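Local coordinates for ActII protein (Streptomyces coelicolor, PDB 3B6C) that probably binds DNA as a TetR-family transcriptional repressor, and is seen here with a tricyclic benzoisochromene acetic acid bound, at residues V65-P70 with M118-S123; M82-R87 with R200-L205. All blocks are in the same frame, centred on the assembly; numbering follows the deposited sequence.

Contact 1: V65-P70 with M118-S123; sequences VEVPEP and MNLLRS. With SDN ([(3S)-9-hydroxy-1-methyl-10-oxo-4,10-dihydro-3H-benzo[g]isochromen-3-yl]acetic acid), chain E.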
ATOM      1  N   VAL B  65      10.859  16.169  -5.808  1.00 76.31           N
ATOM      2  CA  VAL B  65      11.384  15.530  -4.617  1.00 75.13           C
ATOM      3  C   VAL B  65      12.863  15.828  -4.453  1.00 76.68           C
ATOM      4  O   VAL B  65      13.660  15.561  -5.346  1.00 77.35           O
ATOM      5  CB  VAL B  65      11.167  14.005  -4.678  1.00 72.59           C
ATOM      6  CG1 VAL B  65      11.489  13.384  -3.349  1.00 70.20           C
ATOM      7  CG2 VAL B  65       9.731  13.701  -5.055  1.00 72.83           C
ATOM      8  N   GLU B  66      13.217  16.390  -3.306  1.00 78.86           N
ATOM      9  CA  GLU B  66      14.596  16.715  -3.032  1.00 82.26           C
ATOM     10  C   GLU B  66      15.271  15.697  -2.124  1.00 80.63           C
ATOM     11  O   GLU B  66      14.797  15.424  -1.020  1.00 79.98           O
ATOM     12  CB  GLU B  66      14.700  18.092  -2.364  1.00 88.94           C
ATOM     13  CG  GLU B  66      13.723  19.127  -2.915  1.00 96.48           C
ATOM     14  CD  GLU B  66      14.113  20.551  -2.575  1.00103.30           C
ATOM     15  OE1 GLU B  66      15.317  20.793  -2.325  1.00106.18           O
ATOM     16  OE2 GLU B  66      13.229  21.434  -2.581  1.00107.07           O
ATOM     17  N   VAL B  67      16.379  15.136  -2.594  1.00 80.30           N
ATOM     18  CA  VAL B  67      17.172  14.214  -1.789  1.00 78.64           C
ATOM     19  C   VAL B  67      18.495  14.844  -1.370  1.00 82.16           C
ATOM     20  O   VAL B  67      19.446  14.885  -2.151  1.00 85.01           O
ATOM     21  CB  VAL B  67      17.454  12.903  -2.546  1.00 76.41           C
ATOM     22  CG1 VAL B  67      17.856  11.804  -1.573  1.00 74.76           C
ATOM     23  CG2 VAL B  67      16.237  12.487  -3.358  1.00 72.95           C
ATOM     24  N   PRO B  68      18.552  15.336  -0.140  1.00 84.62           N
ATOM     25  CA  PRO B  68      19.780  15.916   0.407  1.00 87.98           C
ATOM     26  C   PRO B  68      20.987  15.015   0.167  1.00 90.13           C
ATOM     27  O   PRO B  68      20.851  13.792   0.164  1.00 87.73           O
ATOM     28  CB  PRO B  68      19.487  16.010   1.903  1.00 88.33           C
ATOM     29  CG  PRO B  68      18.008  16.146   1.980  1.00 87.41           C
ATOM     30  CD  PRO B  68      17.461  15.321   0.850  1.00 84.42           C
ATOM     31  N   GLU B  69      22.153  15.620  -0.031  1.00 95.36           N
ATOM     32  CA  GLU B  69      23.420  14.929   0.176  1.00 96.45           C
ATOM     33  C   GLU B  69      23.671  14.673   1.659  1.00 95.68           C
ATOM     34  O   GLU B  69      23.455  15.550   2.496  1.00 96.20           O
ATOM     35  CB  GLU B  69      24.575  15.737  -0.420  1.00101.86           C
ATOM     36  CG  GLU B  69      24.779  15.519  -1.910  1.00104.74           C
ATOM     37  CD  GLU B  69      26.019  14.703  -2.216  1.00108.02           C
ATOM     38  OE1 GLU B  69      26.822  14.470  -1.288  1.00111.12           O
ATOM     39  OE2 GLU B  69      26.190  14.294  -3.383  1.00109.28           O
ATOM     40  N   PRO B  70      24.127  13.465   1.976  1.00 95.50           N
ATOM     41  CA  PRO B  70      24.191  13.007   3.368  1.00 95.63           C
ATOM     42  C   PRO B  70      25.084  13.903   4.220  1.00 99.98           C
ATOM     43  O   PRO B  70      26.265  14.068   3.910  1.00104.47           O
ATOM     44  CB  PRO B  70      24.807  11.613   3.245  1.00 95.44           C
ATOM     45  CG  PRO B  70      24.410  11.152   1.888  1.00 94.00           C
ATOM     46  CD  PRO B  70      24.403  12.378   1.022  1.00 94.50           C
ATOM     47  N   MET B 118      19.518   5.756  -2.694  1.00 55.54           N
ATOM     48  CA  MET B 118      20.356   4.645  -2.268  1.00 59.82           C
ATOM     49  C   MET B 118      21.648   5.143  -1.617  1.00 62.69           C
ATOM     50  O   MET B 118      22.148   4.553  -0.648  1.00 63.96           O
ATOM     51  CB  MET B 118      20.676   3.727  -3.444  1.00 60.60           C
ATOM     52  CG  MET B 118      19.547   2.753  -3.795  1.00 63.44           C
ATOM     53  SD  MET B 118      18.745   2.044  -2.320  1.00 67.54           S
ATOM     54  CE  MET B 118      17.044   2.145  -2.792  1.00 65.77           C
ATOM     55  N   ASN B 119      22.185   6.234  -2.150  1.00 63.90           N
ATOM     56  CA  ASN B 119      23.402   6.830  -1.614  1.00 65.27           C
ATOM     57  C   ASN B 119      23.186   7.292  -0.177  1.00 66.18           C
ATOM     58  O   ASN B 119      23.996   7.003   0.701  1.00 67.89           O
ATOM     59  CB  ASN B 119      23.823   8.022  -2.469  1.00 68.40           C
ATOM     60  CG  ASN B 119      25.113   8.659  -1.978  1.00 70.23           C
ATOM     61  OD1 ASN B 119      26.098   7.958  -1.721  1.00 70.85           O
ATOM     62  ND2 ASN B 119      25.122   9.989  -1.856  1.00 68.62           N
ATOM     63  N   LEU B 120      22.096   8.007   0.066  1.00 65.85           N
ATOM     64  CA  LEU B 120      21.794   8.495   1.402  1.00 67.57           C
ATOM     65  C   LEU B 120      21.525   7.352   2.387  1.00 68.80           C
ATOM     66  O   LEU B 120      21.903   7.427   3.552  1.00 70.71           O
ATOM     67  CB  LEU B 120      20.572   9.416   1.363  1.00 66.42           C
ATOM     68  CG  LEU B 120      20.038   9.855   2.737  1.00 69.10           C
ATOM     69  CD1 LEU B 120      21.014  10.823   3.389  1.00 69.58           C
ATOM     70  CD2 LEU B 120      18.667  10.511   2.567  1.00 68.15           C
ATOM     71  N   LEU B 121      20.872   6.292   1.924  1.00 68.82           N
ATOM     72  CA  LEU B 121      20.568   5.173   2.803  1.00 70.20           C
ATOM     73  C   LEU B 121      21.797   4.370   3.204  1.00 72.32           C
ATOM     74  O   LEU B 121      21.989   4.054   4.382  1.00 71.96           O
ATOM     75  CB  LEU B 121      19.532   4.254   2.151  1.00 67.71           C
ATOM     76  CG  LEU B 121      18.151   4.897   1.989  1.00 64.77           C
ATOM     77  CD1 LEU B 121      17.182   3.897   1.395  1.00 63.80           C
ATOM     78  CD2 LEU B 121      17.656   5.390   3.337  1.00 62.34           C
ATOM     79  N   ARG B 122      22.629   4.042   2.225  1.00 74.18           N
ATOM     80  CA  ARG B 122      23.839   3.279   2.486  1.00 77.90           C
ATOM     81  C   ARG B 122      24.794   4.052   3.372  1.00 81.17           C
ATOM     82  O   ARG B 122      25.533   3.468   4.177  1.00 83.74           O
ATOM     83  CB  ARG B 122      24.541   2.927   1.182  1.00 77.86           C
ATOM     84  CG  ARG B 122      23.797   1.896   0.359  1.00 79.61           C
ATOM     85  CD  ARG B 122      24.578   1.484  -0.865  1.00 82.38           C
ATOM     86  NE  ARG B 122      25.937   1.086  -0.523  1.00 89.73           N
ATOM     87  CZ  ARG B 122      26.827   0.621  -1.396  1.00 93.97           C
ATOM     88  NH1 ARG B 122      28.044   0.285  -0.987  1.00 96.77           N
ATOM     89  NH2 ARG B 122      26.504   0.485  -2.677  1.00 95.30           N
ATOM     90  N   SER B 123      24.780   5.372   3.232  1.00 81.59           N
ATOM     91  CA  SER B 123      25.653   6.235   4.019  1.00 82.73           C
ATOM     92  C   SER B 123      25.357   6.109   5.506  1.00 82.66           C
ATOM     93  O   SER B 123      26.212   6.392   6.346  1.00 85.18           O
ATOM     94  CB  SER B 123      25.509   7.692   3.575  1.00 83.30           C
ATOM     95  OG  SER B 123      24.538   8.368   4.349  1.00 84.07           O
TER
HETATM   96  O4  SDN E 303      10.938   7.144  -5.261  1.00159.29           O
HETATM   97  C11 SDN E 303      11.461   7.881  -4.413  1.00159.29           C
HETATM   98  C12 SDN E 303      12.154   9.050  -4.819  1.00159.29           C
HETATM   99  C13 SDN E 303      12.299   9.385  -6.166  1.00159.29           C
HETATM  100  O5  SDN E 303      11.788   8.634  -7.015  1.00159.29           O
HETATM  101  C14 SDN E 303      12.975  10.564  -6.542  1.00159.29           C
HETATM  102  C15 SDN E 303      13.160  10.982  -7.947  1.00159.29           C
HETATM  103  O3  SDN E 303      14.199  11.931  -8.264  1.00159.29           O
HETATM  104  C16 SDN E 303      12.429  10.402  -9.054  1.00159.29           C
HETATM  105  C10 SDN E 303      11.347   7.578  -3.052  1.00159.29           C
HETATM  106  C9  SDN E 303      11.932   8.415  -2.078  1.00159.29           C
HETATM  107  C8  SDN E 303      12.625   9.569  -2.476  1.00159.29           C
HETATM  108  C7  SDN E 303      12.746   9.880  -3.830  1.00159.29           C
HETATM  109  C6  SDN E 303      13.417  11.041  -4.226  1.00159.29           C
HETATM  110  C5  SDN E 303      13.528  11.390  -5.573  1.00159.29           C
HETATM  111  C4  SDN E 303      14.224  12.698  -5.940  1.00159.29           C
HETATM  112  C3  SDN E 303      14.174  13.043  -7.427  1.00159.29           C
HETATM  113  C2  SDN E 303      15.246  14.060  -7.812  1.00159.29           C
HETATM  114  C1  SDN E 303      15.310  14.283  -9.324  1.00159.29           C
HETATM  115  O2  SDN E 303      15.046  13.355 -10.114  1.00159.29           O
HETATM  116  O1  SDN E 303      15.665  15.398  -9.727  1.00159.29           O
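Pro70 lays its ring against one side of helix 108-123, where Asn119, Leu120 and Ser123 meet three different carbons of it. CG of Pro70 rests 3.7 Å from CD1 of Leu120, with the two side chains set obliquely to each other. The side chains of Asn119 and Pro70 cross at about a right angle, ND2 of Asn119 lying 3.8 Å from CD of Pro70. From the next turn of the helix, OG of Ser123 comes 3.4 Å from CB of Pro70. Leu120 has CG trans to its own N (chi1 172°), and this swings the isobutyl end over to the loop: CD1 serves Pro70, while CD2 faces CG1 of Val67 at a looser 4.4 Å. The Ser123 hydroxyl turns back on its own helix and donates to O of Leu120 (OG to O 2.9 Å), arriving above the carbonyl plane; Trp75 NE1 bonds to the same oxygen. Backbone carbonyls on the loop side have partners too, since Val67 O accepts from Arg116 and Glu69 O from Gln78, which fastens the extended segment to helices 108-123 and 75-92.

The two branches of Val67 serve different neighbours. CG2 lies 3.3 Å from C4 of the bound benzoisochromene, near the rim of its ring system, while CG1 of Val65 approaches C6 at 3.2 Å from the other side of the ring plane. The loop thereby lines a ligand pocket in the C-terminal domain, consistent with the effector-binding role of this domain in TetR-type regulators. Between segments 65-70 and 118-123 the chemistry is van der Waals contact, mainly apolar, so shape and the rigid proline ring set the fit, while polar grip on the loop comes from neighbouring side chains.

Contact 2: M82-R87 with R200-L205; sequences MCRSLR and RFELGL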
ATOM      1  N   MET B  82      13.674  13.914   3.016  1.00 70.49           N
ATOM      2  CA  MET B  82      13.373  13.258   1.752  1.00 68.80           C
ATOM      3  C   MET B  82      11.918  12.770   1.719  1.00 67.65           C
ATOM      4  O   MET B  82      11.176  13.022   0.767  1.00 65.32           O
ATOM      5  CB  MET B  82      14.317  12.070   1.580  1.00 69.97           C
ATOM      6  CG  MET B  82      14.085  11.210   0.354  1.00 72.34           C
ATOM      7  SD  MET B  82      15.332   9.895   0.295  1.00 77.89           S
ATOM      8  CE  MET B  82      15.011   9.105   1.886  1.00 75.74           C
ATOM      9  N   CYS B  83      11.511  12.075   2.772  1.00 69.34           N
ATOM     10  CA  CYS B  83      10.161  11.546   2.829  1.00 66.73           C
ATOM     11  C   CYS B  83       9.102  12.630   2.848  1.00 66.99           C
ATOM     12  O   CYS B  83       8.070  12.503   2.191  1.00 65.88           O
ATOM     13  CB  CYS B  83      10.021  10.621   4.033  1.00 67.94           C
ATOM     14  SG  CYS B  83      10.918   9.079   3.787  1.00 67.38           S
ATOM     15  N   ARG B  84       9.345  13.702   3.590  1.00 67.90           N
ATOM     16  CA  ARG B  84       8.377  14.790   3.632  1.00 68.84           C
ATOM     17  C   ARG B  84       8.288  15.465   2.268  1.00 68.16           C
ATOM     18  O   ARG B  84       7.226  15.944   1.868  1.00 67.88           O
ATOM     19  CB  ARG B  84       8.778  15.814   4.676  1.00 73.16           C
ATOM     20  CG  ARG B  84       8.716  15.281   6.072  1.00 76.83           C
ATOM     21  CD  ARG B  84       8.976  16.367   7.085  1.00 79.30           C
ATOM     22  NE  ARG B  84       8.991  15.806   8.423  1.00 81.42           N
ATOM     23  CZ  ARG B  84      10.035  15.868   9.235  1.00 85.23           C
ATOM     24  NH1 ARG B  84      11.146  16.475   8.833  1.00 86.39           N
ATOM     25  NH2 ARG B  84       9.966  15.317  10.445  1.00 86.18           N
ATOM     26  N   SER B  85       9.410  15.496   1.556  1.00 66.87           N
ATOM     27  CA  SER B  85       9.464  16.097   0.236  1.00 65.74           C
ATOM     28  C   SER B  85       8.593  15.292  -0.707  1.00 64.50           C
ATOM     29  O   SER B  85       7.836  15.849  -1.490  1.00 63.72           O
ATOM     30  CB  SER B  85      10.912  16.121  -0.262  1.00 66.76           C
ATOM     31  OG  SER B  85      11.049  16.833  -1.481  1.00 67.27           O
ATOM     32  N   LEU B  86       8.698  13.973  -0.623  1.00 64.18           N
ATOM     33  CA  LEU B  86       7.916  13.091  -1.482  1.00 63.27           C
ATOM     34  C   LEU B  86       6.428  13.297  -1.223  1.00 63.78           C
ATOM     35  O   LEU B  86       5.612  13.315  -2.144  1.00 64.58           O
ATOM     36  CB  LEU B  86       8.277  11.636  -1.194  1.00 60.94           C
ATOM     37  CG  LEU B  86       8.256  10.636  -2.358  1.00 62.14           C
ATOM     38  CD1 LEU B  86       7.880   9.287  -1.784  1.00 58.26           C
ATOM     39  CD2 LEU B  86       7.267  11.036  -3.451  1.00 59.64           C
ATOM     40  N   ARG B  87       6.079  13.455   0.050  1.00 64.83           N
ATOM     41  CA  ARG B  87       4.689  13.642   0.446  1.00 66.27           C
ATOM     42  C   ARG B  87       4.156  14.990  -0.027  1.00 67.50           C
ATOM     43  O   ARG B  87       3.010  15.098  -0.461  1.00 68.16           O
ATOM     44  CB  ARG B  87       4.543  13.522   1.964  1.00 66.71           C
ATOM     45  CG  ARG B  87       3.192  13.973   2.495  1.00 69.86           C
ATOM     46  CD  ARG B  87       3.315  14.556   3.894  1.00 72.07           C
ATOM     47  NE  ARG B  87       2.127  14.298   4.701  1.00 73.66           N
ATOM     48  CZ  ARG B  87       1.811  14.970   5.803  1.00 77.05           C
ATOM     49  NH1 ARG B  87       2.597  15.947   6.234  1.00 78.46           N
ATOM     50  NH2 ARG B  87       0.708  14.668   6.474  1.00 78.70           N
ATOM     51  N   ARG B 200      -0.097  10.891  11.693  1.00 75.19           N
ATOM     52  CA  ARG B 200       0.120   9.536  11.223  1.00 73.26           C
ATOM     53  C   ARG B 200       1.413   9.485  10.416  1.00 71.20           C
ATOM     54  O   ARG B 200       2.242   8.600  10.619  1.00 69.51           O
ATOM     55  CB  ARG B 200      -1.037   9.093  10.348  1.00 74.26           C
ATOM     56  CG  ARG B 200      -2.351   9.517  10.914  1.00 79.21           C
ATOM     57  CD  ARG B 200      -3.427   8.559  10.516  1.00 79.84           C
ATOM     58  NE  ARG B 200      -3.104   7.858   9.284  1.00 78.64           N
ATOM     59  CZ  ARG B 200      -3.470   6.606   9.050  1.00 78.18           C
ATOM     60  NH1 ARG B 200      -3.151   6.022   7.908  1.00 77.79           N
ATOM     61  NH2 ARG B 200      -4.141   5.934   9.979  1.00 78.49           N
ATOM     62  N   PHE B 201       1.598  10.434   9.506  1.00 68.73           N
ATOM     63  CA  PHE B 201       2.812  10.411   8.725  1.00 67.09           C
ATOM     64  C   PHE B 201       4.035  10.364   9.623  1.00 66.95           C
ATOM     65  O   PHE B 201       4.830   9.434   9.555  1.00 65.89           O
ATOM     66  CB  PHE B 201       2.929  11.641   7.826  1.00 67.37           C
ATOM     67  CG  PHE B 201       4.052  11.548   6.835  1.00 64.91           C
ATOM     68  CD1 PHE B 201       3.980  10.655   5.779  1.00 64.22           C
ATOM     69  CD2 PHE B 201       5.184  12.331   6.969  1.00 65.92           C
ATOM     70  CE1 PHE B 201       5.016  10.546   4.870  1.00 64.40           C
ATOM     71  CE2 PHE B 201       6.229  12.230   6.061  1.00 65.03           C
ATOM     72  CZ  PHE B 201       6.146  11.338   5.012  1.00 63.32           C
ATOM     73  N   GLU B 202       4.165  11.368  10.488  1.00 68.21           N
ATOM     74  CA  GLU B 202       5.332  11.475  11.370  1.00 67.22           C
ATOM     75  C   GLU B 202       5.492  10.281  12.278  1.00 66.19           C
ATOM     76  O   GLU B 202       6.606   9.873  12.593  1.00 66.25           O
ATOM     77  CB  GLU B 202       5.275  12.774  12.185  1.00 67.95           C
ATOM     78  CG  GLU B 202       5.432  14.046  11.335  1.00 68.46           C
ATOM     79  CD  GLU B 202       6.760  14.112  10.628  1.00 67.03           C
ATOM     80  OE1 GLU B 202       6.836  14.753   9.568  1.00 66.33           O
ATOM     81  OE2 GLU B 202       7.739  13.537  11.136  1.00 68.96           O
ATOM     82  N   LEU B 203       4.369   9.713  12.695  1.00 66.94           N
ATOM     83  CA  LEU B 203       4.382   8.533  13.557  1.00 66.08           C
ATOM     84  C   LEU B 203       4.973   7.354  12.777  1.00 66.33           C
ATOM     85  O   LEU B 203       5.856   6.657  13.280  1.00 66.45           O
ATOM     86  CB  LEU B 203       2.962   8.183  14.009  1.00 65.53           C
ATOM     87  CG  LEU B 203       2.768   8.046  15.519  1.00 66.79           C
ATOM     88  CD1 LEU B 203       1.370   7.510  15.818  1.00 66.58           C
ATOM     89  CD2 LEU B 203       3.831   7.122  16.099  1.00 63.89           C
ATOM     90  N   GLY B 204       4.482   7.133  11.556  1.00 65.45           N
ATOM     91  CA  GLY B 204       4.986   6.044  10.735  1.00 64.60           C
ATOM     92  C   GLY B 204       6.425   6.269  10.316  1.00 65.95           C
ATOM     93  O   GLY B 204       7.201   5.320  10.228  1.00 67.08           O
ATOM     94  N   LEU B 205       6.781   7.526  10.060  1.00 66.81           N
ATOM     95  CA  LEU B 205       8.131   7.873   9.650  1.00 68.72           C
ATOM     96  C   LEU B 205       9.155   7.482  10.713  1.00 70.51           C
ATOM     97  O   LEU B 205      10.206   6.894  10.413  1.00 69.73           O
ATOM     98  CB  LEU B 205       8.231   9.374   9.408  1.00 71.04           C
ATOM     99  CG  LEU B 205       8.584   9.822   7.997  1.00 72.17           C
ATOM    100  CD1 LEU B 205       9.108  11.242   8.058  1.00 73.32           C
ATOM    101  CD2 LEU B 205       9.634   8.903   7.410  1.00 71.79           C
TER
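One face of the Phe201 ring carries the aliphatic part of Arg87, whose CD stands 4.1 Å from the ring centroid almost on the normal, a CH-pi contact. The Arg87 guanidinium continues past the rim, nearly parallel to the ring (6° between planes), and one of its faces covers CB of Phe201; its NH2 is salt-bridged to Asp198. At the ring's edge lie CG of Arg84, 3.9 Å from CE2 of Phe201, and the Glu202 carboxylate oxygen OE1. Phe141 of helix 128-151 also meets this ring.

With its chain extended from CG to NE, Arg84 reaches across to Glu202 and grips it side-on. NE binds OE1 of Glu202 at 2.7 Å, almost straight (169°), and NH2 of Arg84 takes OE2 at 2.9 Å; both oxygens are met on their syn sides, NH2 well tilted out of the carboxylate plane. NH1 of Arg84 pairs with Glu77. Shortening Arg84 to an alanine is likely to leave the Glu202 carboxylate without its two-nitrogen partner and to take away the CG that abuts CE2 of Phe201.

Farther along, CD2 of Leu205 touches CB of Cys83 at 3.8 Å. Segments 82-87 and 200-205 run roughly antiparallel (145°), their axes 11.6 Å apart at closest approach, a gap spanned by Phe201 and the long arginines. An apolar centre flanked by paired charges thus joins helices 75-92 and 197-216 of the TetR-type C-terminal domain.

From the N terminus the chain meets 65-70, 82-87, 118-123 and 200-205 in turn, so the two contacts cross. Contact 1 closes a loop of 47 residues, largely helical, bringing the linker after helix 50-61 back against helix 108-123. Contact 2 spans 112 residues and joins helix 75-92 to helix 197-216. Although their centres lie 15 Å apart, they touch directly: Glu66 N is probably hydrogen-bonded to Ser85 OG, and Val67 CG1 packs 3.7 Å from Met82 SD. Helix 75-92 is therefore held between linker and helix 197-216, and both contacts include residues reaching the second subunit.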